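Local coordinates for L0028 (Mitochondria associated protein) (Escherichia coli, PDB 3GCG), which is a secreted effector of the IpaB/EvcA family that associates with mitochondria and probably acts as a guanine nucleotide exchange factor for a host Rho-type GTPase, at residues R58-Y63 and H78-V83. Sequence-based numbering, arbitrary orientation.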
loop_
_atom_site.group_PDB
_atom_site.type_symbol
_atom_site.label_atom_id
_atom_site.label_comp_id
_atom_site.label_asym_id
_atom_site.label_seq_id
_atom_site.Cartn_x
_atom_site.Cartn_y
_atom_site.Cartn_z
ATOM N N ARG B 58 -1.222 12.187 6.046
ATOM C CA ARG B 58 -2.327 11.849 6.931
ATOM C C ARG B 58 -2.930 13.135 7.488
ATOM O O ARG B 58 -4.150 13.264 7.613
ATOM C CB ARG B 58 -1.801 10.998 8.084
ATOM C CG ARG B 58 -2.796 10.040 8.669
ATOM C CD ARG B 58 -2.176 8.651 8.739
ATOM N NE ARG B 58 -3.166 7.622 8.450
ATOM C CZ ARG B 58 -4.001 7.111 9.345
ATOM N NH1 ARG B 58 -3.969 7.514 10.608
ATOM N NH2 ARG B 58 -4.894 6.220 8.963
ATOM N N THR B 59 -2.062 14.081 7.836
ATOM C CA THR B 59 -2.510 15.353 8.384
ATOM C C THR B 59 -3.250 16.133 7.299
ATOM O O THR B 59 -4.243 16.812 7.572
ATOM C CB THR B 59 -1.313 16.183 8.904
ATOM O OG1 THR B 59 -0.585 15.417 9.873
ATOM C CG2 THR B 59 -1.796 17.466 9.554
ATOM N N LEU B 60 -2.763 16.033 6.067
ATOM C CA LEU B 60 -3.410 16.719 4.961
ATOM C C LEU B 60 -4.785 16.109 4.714
ATOM O O LEU B 60 -5.751 16.831 4.478
ATOM C CB LEU B 60 -2.552 16.624 3.696
ATOM C CG LEU B 60 -1.391 17.619 3.650
ATOM C CD1 LEU B 60 -0.452 17.295 2.501
ATOM C CD2 LEU B 60 -1.962 19.017 3.506
ATOM N N ASP B 61 -4.864 14.779 4.770
ATOM C CA ASP B 61 -6.129 14.080 4.564
ATOM C C ASP B 61 -7.154 14.534 5.603
ATOM O O ASP B 61 -8.304 14.818 5.271
ATOM C CB ASP B 61 -5.958 12.555 4.689
ATOM C CG ASP B 61 -5.275 11.921 3.473
ATOM O OD1 ASP B 61 -5.470 12.394 2.334
ATOM O OD2 ASP B 61 -4.558 10.920 3.661
ATOM N N ASP B 62 -6.728 14.588 6.865
ATOM C CA ASP B 62 -7.618 14.999 7.940
ATOM C C ASP B 62 -8.084 16.426 7.754
ATOM O O ASP B 62 -9.237 16.751 8.035
ATOM C CB ASP B 62 -6.933 14.846 9.295
ATOM C CG ASP B 62 -6.800 13.396 9.713
ATOM O OD1 ASP B 62 -7.613 12.565 9.252
ATOM O OD2 ASP B 62 -5.896 13.084 10.514
ATOM N N TYR B 63 -7.187 17.277 7.270
ATOM C CA TYR B 63 -7.525 18.671 7.034
ATOM C C TYR B 63 -8.566 18.809 5.930
ATOM O O TYR B 63 -9.564 19.504 6.099
ATOM C CB TYR B 63 -6.284 19.468 6.636
ATOM C CG TYR B 63 -6.603 20.906 6.311
ATOM C CD1 TYR B 63 -6.801 21.843 7.328
ATOM C CD2 TYR B 63 -6.767 21.321 4.986
ATOM C CE1 TYR B 63 -7.157 23.152 7.036
ATOM C CE2 TYR B 63 -7.122 22.626 4.683
ATOM C CZ TYR B 63 -7.318 23.537 5.712
ATOM O OH TYR B 63 -7.681 24.834 5.417
ATOM N N HIS B 78 4.301 22.615 -1.937
ATOM C CA HIS B 78 4.825 23.701 -1.123
ATOM C C HIS B 78 4.749 23.297 0.351
ATOM O O HIS B 78 5.659 23.583 1.137
ATOM C CB HIS B 78 4.039 24.988 -1.368
ATOM C CG HIS B 78 4.053 25.436 -2.794
ATOM N ND1 HIS B 78 5.218 25.619 -3.503
ATOM C CD2 HIS B 78 3.041 25.727 -3.649
ATOM C CE1 HIS B 78 4.928 26.003 -4.736
ATOM N NE2 HIS B 78 3.614 26.075 -4.849
ATOM N N ILE B 79 3.668 22.614 0.716
ATOM C CA ILE B 79 3.497 22.175 2.093
ATOM C C ILE B 79 4.571 21.147 2.453
ATOM O O ILE B 79 5.167 21.213 3.530
ATOM C CB ILE B 79 2.076 21.594 2.320
ATOM C CG1 ILE B 79 1.044 22.732 2.261
ATOM C CG2 ILE B 79 1.993 20.908 3.671
ATOM C CD1 ILE B 79 -0.400 22.273 2.302
ATOM N N PHE B 80 4.836 20.218 1.540
ATOM C CA PHE B 80 5.845 19.209 1.790
ATOM C C PHE B 80 7.252 19.793 1.913
ATOM O O PHE B 80 8.031 19.359 2.759
ATOM C CB PHE B 80 5.807 18.128 0.703
ATOM C CG PHE B 80 5.075 16.883 1.126
ATOM C CD1 PHE B 80 3.690 16.834 1.112
ATOM C CD2 PHE B 80 5.779 15.783 1.603
ATOM C CE1 PHE B 80 3.018 15.706 1.571
ATOM C CE2 PHE B 80 5.121 14.655 2.063
ATOM C CZ PHE B 80 3.738 14.614 2.050
ATOM N N ARG B 81 7.576 20.779 1.083
ATOM C CA ARG B 81 8.893 21.401 1.155
ATOM C C ARG B 81 9.006 22.196 2.455
ATOM O O ARG B 81 10.061 22.212 3.099
ATOM C CB ARG B 81 9.126 22.331 -0.039
ATOM C CG ARG B 81 10.524 22.209 -0.648
ATOM C CD ARG B 81 11.612 22.065 0.428
ATOM N NE ARG B 81 12.936 21.836 -0.150
ATOM C CZ ARG B 81 14.008 21.450 0.540
ATOM N NH1 ARG B 81 13.925 21.241 1.848
ATOM N NH2 ARG B 81 15.169 21.273 -0.079
ATOM N N ALA B 82 7.910 22.848 2.844
ATOM C CA ALA B 82 7.893 23.625 4.076
ATOM C C ALA B 82 8.158 22.702 5.257
ATOM O O ALA B 82 8.978 23.005 6.124
ATOM C CB ALA B 82 6.549 24.323 4.240
ATOM N N VAL B 83 7.474 21.566 5.291
ATOM C CA VAL B 83 7.683 20.618 6.378
ATOM C C VAL B 83 9.079 20.045 6.257
ATOM O O VAL B 83 9.720 19.728 7.255
ATOM C CB VAL B 83 6.680 19.463 6.326
ATOM C CG1 VAL B 83 7.089 18.380 7.313
ATOM C CG2 VAL B 83 5.293 19.977 6.658
#
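Asp61 OD1 takes two bonds from the chain of another protein, one from an aromatic side chain and one from its backbone, and OD2 also bonds that backbone, while the preceding residue, Leu60, meets Ile79 and Phe80. The contact between 58-63 and 78-83 is entirely apolar. Leu60 carries one side of it and forks between two partners. Its CD2 branch lies 3.8 Å from Ile79 CD1. Its CD1 branch lies 3.9 Å from Phe80 CE1 and comes to the ring obliquely. With CD1 of Leu60 anti to CA (chi2 170°), this branch continues the chain outward to Phe80, while CD2 turns aside to Ile79. Ile79 is likewise extended (chi2 173°) and runs antiparallel alongside Leu60, bringing its CD1 up to the CD2 branch. All three residues are buried. The helices stay well apart, with Leu60 CA 9.3 Å from Ile79 CA, and the side chains bridge the distance. Helices 41-67 and 73-87 are consecutive in the chain. Phe80 also packs on Ser53, Val56 and Asn57 of helix 41-67, and helix 152-166 lies against the contact, with Ile163 on Leu60.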